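Local coordinates for putative diflavin flavoprotein A 5 (PDB 4FEK) that probably transfers electrons from NADH to oxygen and reduces it to water, this chain being the N-terminal metallo-beta-lactamase-like part of the longer protein, at residues G50-I55 and K79-I84; V145-P150 and Y163-Q168. One frame throughout, in Å; residues are numbered along the deposited sequence.

Interaction 1. Residues G50-I55 and K79-I84; sequences GDKTAI and KLDYVI
The carbonyl oxygen Thr-53 O is gripped by two consecutive backbone donors, Asp-81 N at 3.0 Å and Tyr-82 N at 3.1 Å. Tyr-82 N lies in the carbonyl plane, whereas Asp-81 N is tilted 19° from it. The register then runs Ala-54 with Tyr-82 and Ile-55 with Val-83, leaving Asp-81 as the extra residue, consistent with a beta bulge at the start of this parallel pair. Beyond it Ile-55 N reaches Tyr-82 O, and Ile-84 N reaches Ile-55 O at 2.8 Å in a nearly straight bond. The carboxylate of Asp-81 crosses back to the other strand, taking Thr-53 N on the anti side of OD2 at 2.7 Å, with an N-H...O angle of 166°. Its chi1 of -61° sets CG anti to the carbonyl carbon, which turns the group toward that N-H. The Lys-52 side chain runs across this carboxylate at about a right angle and continues to Tyr-82, where Lys-52 CD lies 3.7 Å from Tyr-82 CE2, oblique to the ring. Ala-54 and Tyr-82 share one face of the sheet, Ile-55 and Val-83 the other; Ile-55 touches both Val-83 and Leu-80, Ile-55 CG1 lying 3.7 Å from Val-83 CG2, Ile-55 CG2 against Leu-80 CD1 and Ile-55 CD1 against Leu-80 CD2. The strands belong to a beta-alpha-beta unit whose helix is 61-74. Chemically, OD2 serves Thr-53 N where the bulge interrupts regular backbone pairing; Lys-52 NZ, 5.8 Å from Asp-81 OD1, makes no salt bridge, and any attraction acts at a distance and is probably modest.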
loop_
_atom_site.group_PDB
_atom_site.type_symbol
_atom_site.label_atom_id
_atom_site.label_comp_id
_atom_site.label_asym_id
_atom_site.label_seq_id
_atom_site.Cartn_x
_atom_site.Cartn_y
_atom_site.Cartn_z
ATOM N N GLY A 50 -9.061 13.296 8.699
ATOM C CA GLY A 50 -10.376 13.901 8.664
ATOM C C GLY A 50 -10.699 14.298 10.091
ATOM O O GLY A 50 -9.817 14.732 10.838
ATOM N N ASP A 51 -11.956 14.133 10.469
ATOM C CA ASP A 51 -12.341 14.117 11.868
ATOM C C ASP A 51 -11.569 13.029 12.617
ATOM O O ASP A 51 -11.138 13.230 13.759
ATOM C CB ASP A 51 -13.839 13.851 11.971
ATOM C CG ASP A 51 -14.673 15.074 11.589
ATOM O OD1 ASP A 51 -14.161 16.207 11.731
ATOM O OD2 ASP A 51 -15.827 14.901 11.151
ATOM N N LYS A 52 -11.409 11.873 11.972
ATOM C CA LYS A 52 -10.581 10.789 12.504
ATOM C C LYS A 52 -9.328 10.647 11.648
ATOM O O LYS A 52 -9.328 11.037 10.482
ATOM C CB LYS A 52 -11.356 9.461 12.515
ATOM C CG LYS A 52 -12.507 9.413 13.536
ATOM C CD LYS A 52 -13.040 7.986 13.660
ATOM C CE LYS A 52 -14.221 7.899 14.612
ATOM N NZ LYS A 52 -15.085 9.107 14.485
ATOM N N THR A 53 -8.256 10.104 12.225
ATOM C CA THR A 53 -7.008 9.939 11.479
ATOM C C THR A 53 -6.696 8.461 11.188
ATOM O O THR A 53 -6.794 7.604 12.063
ATOM C CB THR A 53 -5.810 10.643 12.190
ATOM O OG1 THR A 53 -6.018 12.059 12.176
ATOM C CG2 THR A 53 -4.515 10.368 11.461
ATOM N N ALA A 54 -6.348 8.169 9.940
ATOM C CA ALA A 54 -5.919 6.829 9.559
ATOM C C ALA A 54 -4.559 6.849 8.892
ATOM O O ALA A 54 -4.226 7.756 8.118
ATOM C CB ALA A 54 -6.957 6.169 8.611
ATOM N N ILE A 55 -3.760 5.838 9.198
ATOM C CA ILE A 55 -2.550 5.601 8.445
ATOM C C ILE A 55 -2.744 4.365 7.568
ATOM O O ILE A 55 -3.449 3.419 7.926
ATOM C CB ILE A 55 -1.292 5.484 9.333
ATOM C CG1 ILE A 55 -1.377 4.306 10.280
ATOM C CG2 ILE A 55 -1.100 6.769 10.175
ATOM C CD1 ILE A 55 -0.186 4.291 11.273
ATOM N N LYS A 79 -3.718 10.743 18.634
ATOM C CA LYS A 79 -4.882 11.083 17.826
ATOM C C LYS A 79 -5.128 10.066 16.705
ATOM O O LYS A 79 -6.015 10.244 15.866
ATOM C CB LYS A 79 -4.706 12.479 17.223
ATOM C CG LYS A 79 -5.491 13.564 17.938
ATOM C CD LYS A 79 -4.629 14.784 18.241
ATOM C CE LYS A 79 -4.153 15.481 16.974
ATOM N NZ LYS A 79 -3.334 16.686 17.312
ATOM N N LEU A 80 -4.331 9.009 16.688
ATOM C CA LEU A 80 -4.404 8.026 15.626
ATOM C C LEU A 80 -5.565 7.069 15.902
ATOM O O LEU A 80 -5.703 6.554 17.013
ATOM C CB LEU A 80 -3.071 7.280 15.551
ATOM C CG LEU A 80 -2.911 6.143 14.559
ATOM C CD1 LEU A 80 -3.367 6.568 13.158
ATOM C CD2 LEU A 80 -1.445 5.707 14.563
ATOM N N ASP A 81 -6.404 6.834 14.892
ATOM C CA ASP A 81 -7.599 5.996 15.065
ATOM C C ASP A 81 -7.469 4.630 14.382
ATOM O O ASP A 81 -7.820 3.582 14.958
ATOM C CB ASP A 81 -8.831 6.715 14.497
ATOM C CG ASP A 81 -9.118 8.042 15.199
ATOM O OD1 ASP A 81 -9.722 8.005 16.285
ATOM O OD2 ASP A 81 -8.738 9.113 14.669
ATOM N N TYR A 82 -6.973 4.655 13.149
ATOM C CA TYR A 82 -6.954 3.467 12.311
ATOM C C TYR A 82 -5.604 3.262 11.648
ATOM O O TYR A 82 -4.917 4.218 11.258
ATOM C CB TYR A 82 -8.048 3.529 11.224
ATOM C CG TYR A 82 -9.443 3.717 11.766
ATOM C CD1 TYR A 82 -10.101 2.689 12.422
ATOM C CD2 TYR A 82 -10.097 4.925 11.620
ATOM C CE1 TYR A 82 -11.388 2.869 12.929
ATOM C CE2 TYR A 82 -11.371 5.114 12.119
ATOM C CZ TYR A 82 -12.010 4.087 12.765
ATOM O OH TYR A 82 -13.273 4.299 13.258
ATOM N N VAL A 83 -5.237 1.989 11.544
ATOM C CA VAL A 83 -4.090 1.542 10.757
ATOM C C VAL A 83 -4.689 0.576 9.712
ATOM O O VAL A 83 -5.190 -0.499 10.066
ATOM C CB VAL A 83 -3.044 0.810 11.635
ATOM C CG1 VAL A 83 -1.913 0.275 10.783
ATOM C CG2 VAL A 83 -2.486 1.779 12.718
ATOM N N ILE A 84 -4.660 0.974 8.445
ATOM C CA ILE A 84 -5.229 0.147 7.371
ATOM C C ILE A 84 -4.132 -0.650 6.651
ATOM O O ILE A 84 -3.093 -0.096 6.276
ATOM C CB ILE A 84 -6.005 1.001 6.382
ATOM C CG1 ILE A 84 -7.175 1.686 7.111
ATOM C CG2 ILE A 84 -6.479 0.150 5.170
ATOM C CD1 ILE A 84 -7.735 2.889 6.401
#

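Interaction 2. Residues V145-P150 and Y163-Q168; sequences VLKFLP and YDVQTQ
Leu-146 CD1 sits over one face of the Asp-164 carboxylate, 4.0 Å from Asp-164 CG and almost directly above it. Gln-166 N comes in beside Asp-164 OD1 at 2.9 Å, on its anti side and 33° out of plane toward the other face, closing an Asx turn; OD2 bonds to His-144 ND1. The carboxylate is therefore held from both oxygens and backed by a methyl. The Tyr-163 ring meets Lys-147 at its edge, with Lys-147 CD near the ring plane and 4.3 Å from Tyr-163 CD2, while the Tyr-163 hydroxyl bonds to Gln-223 O. Extended beyond CG, the Lys-147 chain passes Val-165 at about a right angle, Lys-147 CE lying 3.7 Å from Val-165 CG1. Val-165 also brings CG2 to 3.6 Å from Val-145 CB. Between these two layers of side chains, Lys-147 and Tyr-163 form an antiparallel hydrogen-bonded pair, Lys-147 N to Tyr-163 O and Tyr-163 N to Lys-147 O, 2.8 Å each, and Leu-146 with Asp-164 a non-hydrogen-bonded one. Val-165 N adds a nearly straight bond to Val-145 O just past the strand. The pair is the end of the hairpin 145-150/160-164 away from its connecting loop, flanked in its sheet by strands 138-139 and 169-173.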
loop_
_atom_site.group_PDB
_atom_site.type_symbol
_atom_site.label_atom_id
_atom_site.label_comp_id
_atom_site.label_asym_id
_atom_site.label_seq_id
_atom_site.Cartn_x
_atom_site.Cartn_y
_atom_site.Cartn_z
ATOM N N VAL A 145 -14.823 9.422 3.140
ATOM C CA VAL A 145 -15.441 8.121 3.288
ATOM C C VAL A 145 -14.581 7.119 2.521
ATOM O O VAL A 145 -14.320 7.292 1.329
ATOM C CB VAL A 145 -16.865 8.109 2.728
ATOM C CG1 VAL A 145 -17.498 6.737 2.925
ATOM C CG2 VAL A 145 -17.713 9.203 3.381
ATOM N N LEU A 146 -14.129 6.084 3.217
ATOM C CA LEU A 146 -13.287 5.056 2.614
ATOM C C LEU A 146 -14.117 3.880 2.132
ATOM O O LEU A 146 -14.885 3.312 2.905
ATOM C CB LEU A 146 -12.288 4.546 3.649
ATOM C CG LEU A 146 -10.931 5.245 3.702
ATOM C CD1 LEU A 146 -11.034 6.673 3.283
ATOM C CD2 LEU A 146 -10.296 5.098 5.080
ATOM N N LYS A 147 -13.957 3.517 0.860
ATOM C CA LYS A 147 -14.560 2.301 0.315
ATOM C C LYS A 147 -13.477 1.227 0.271
ATOM O O LYS A 147 -12.320 1.537 0.009
ATOM C CB LYS A 147 -15.098 2.558 -1.089
ATOM C CG LYS A 147 -16.146 3.679 -1.133
ATOM C CD LYS A 147 -16.916 3.680 -2.449
ATOM C CE LYS A 147 -18.191 4.519 -2.346
ATOM N NZ LYS A 147 -18.932 4.554 -3.642
ATOM N N PHE A 148 -13.848 -0.018 0.559
ATOM C CA PHE A 148 -12.886 -1.123 0.602
ATOM C C PHE A 148 -13.158 -2.198 -0.444
ATOM O O PHE A 148 -14.294 -2.683 -0.583
ATOM C CB PHE A 148 -12.837 -1.723 2.009
ATOM C CG PHE A 148 -12.299 -0.770 3.037
ATOM C CD1 PHE A 148 -13.157 0.067 3.743
ATOM C CD2 PHE A 148 -10.937 -0.668 3.260
ATOM C CE1 PHE A 148 -12.661 0.977 4.674
ATOM C CE2 PHE A 148 -10.440 0.238 4.204
ATOM C CZ PHE A 148 -11.305 1.052 4.904
ATOM N N LEU A 149 -12.110 -2.564 -1.179
ATOM C CA LEU A 149 -12.230 -3.537 -2.251
ATOM C C LEU A 149 -11.234 -4.668 -2.015
ATOM O O LEU A 149 -10.067 -4.572 -2.393
ATOM C CB LEU A 149 -11.983 -2.890 -3.618
ATOM C CG LEU A 149 -12.872 -1.715 -4.062
ATOM C CD1 LEU A 149 -12.472 -0.377 -3.421
ATOM C CD2 LEU A 149 -12.859 -1.591 -5.571
ATOM N N PRO A 150 -11.700 -5.746 -1.371
ATOM C CA PRO A 150 -10.792 -6.871 -1.145
ATOM C C PRO A 150 -10.429 -7.452 -2.494
ATOM O O PRO A 150 -11.307 -7.659 -3.352
ATOM C CB PRO A 150 -11.649 -7.866 -0.337
ATOM C CG PRO A 150 -12.723 -7.009 0.283
ATOM C CD PRO A 150 -13.025 -5.977 -0.768
ATOM N N TYR A 163 -10.301 3.105 -1.229
ATOM C CA TYR A 163 -10.589 4.259 -2.069
ATOM C C TYR A 163 -11.187 5.391 -1.226
ATOM O O TYR A 163 -12.165 5.191 -0.522
ATOM C CB TYR A 163 -11.551 3.845 -3.183
ATOM C CG TYR A 163 -12.010 4.958 -4.105
ATOM C CD1 TYR A 163 -11.166 5.474 -5.080
ATOM C CD2 TYR A 163 -13.301 5.467 -4.021
ATOM C CE1 TYR A 163 -11.598 6.478 -5.947
ATOM C CE2 TYR A 163 -13.745 6.480 -4.882
ATOM C CZ TYR A 163 -12.883 6.975 -5.838
ATOM O OH TYR A 163 -13.308 7.966 -6.693
ATOM N N ASP A 164 -10.580 6.568 -1.295
ATOM C CA ASP A 164 -11.082 7.718 -0.549
ATOM C C ASP A 164 -11.944 8.512 -1.509
ATOM O O ASP A 164 -11.448 9.086 -2.458
ATOM C CB ASP A 164 -9.925 8.556 -0.011
ATOM C CG ASP A 164 -10.396 9.786 0.789
ATOM O OD1 ASP A 164 -11.569 10.192 0.667
ATOM O OD2 ASP A 164 -9.565 10.355 1.538
ATOM N N VAL A 165 -13.244 8.508 -1.270
ATOM C CA VAL A 165 -14.174 9.161 -2.199
ATOM C C VAL A 165 -13.903 10.671 -2.302
ATOM O O VAL A 165 -14.084 11.258 -3.365
ATOM C CB VAL A 165 -15.646 8.880 -1.840
ATOM C CG1 VAL A 165 -15.915 7.380 -1.856
ATOM C CG2 VAL A 165 -15.984 9.453 -0.488
ATOM N N GLN A 166 -13.413 11.285 -1.225
ATOM C CA GLN A 166 -13.167 12.729 -1.228
ATOM C C GLN A 166 -12.053 13.144 -2.199
ATOM O O GLN A 166 -12.171 14.121 -2.924
ATOM C CB GLN A 166 -12.827 13.225 0.182
ATOM C CG GLN A 166 -12.488 14.700 0.232
ATOM C CD GLN A 166 -13.668 15.566 -0.157
ATOM O OE1 GLN A 166 -14.802 15.307 0.254
ATOM N NE2 GLN A 166 -13.414 16.592 -0.967
ATOM N N THR A 167 -10.964 12.393 -2.202
ATOM C CA THR A 167 -9.796 12.762 -2.977
ATOM C C THR A 167 -9.672 11.925 -4.264
ATOM O O THR A 167 -8.833 12.213 -5.123
ATOM C CB THR A 167 -8.528 12.553 -2.136
ATOM O OG1 THR A 167 -8.373 11.151 -1.861
ATOM C CG2 THR A 167 -8.622 13.312 -0.800
ATOM N N GLN A 168 -10.500 10.891 -4.383
ATOM C CA GLN A 168 -10.434 9.951 -5.521
ATOM C C GLN A 168 -9.067 9.281 -5.659
ATOM O O GLN A 168 -8.592 8.985 -6.764
ATOM C CB GLN A 168 -10.884 10.605 -6.833
ATOM C CG GLN A 168 -12.242 11.266 -6.680
ATOM C CD GLN A 168 -12.855 11.718 -7.983
ATOM O OE1 GLN A 168 -12.184 12.282 -8.842
ATOM N NE2 GLN A 168 -14.150 11.486 -8.127
#

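Overall arrangement
Interactions 1 and 2 belong to the two different sheets of the metallo-beta-lactamase fold, one a parallel pair within a beta-alpha-beta unit, the other an antiparallel hairpin. Their centres are 14 Å apart, yet they meet directly through Ile-84: Ile-84 CD1 lies 3.6 Å from Leu-146 CD2, and Ile-84 CG2 lies 4.1 Å from Phe-148 CE2. The face of strand 80-84 bearing Tyr-82 and Ile-84 is thus turned toward strand 145-150, evidence that the sheets pack against each other through apolar side chains. In related flavodiiron proteins the loop following the strand equivalent to 80-84 carries metal ligands; this is a comparison only, and no metal ligand is claimed for either contact here.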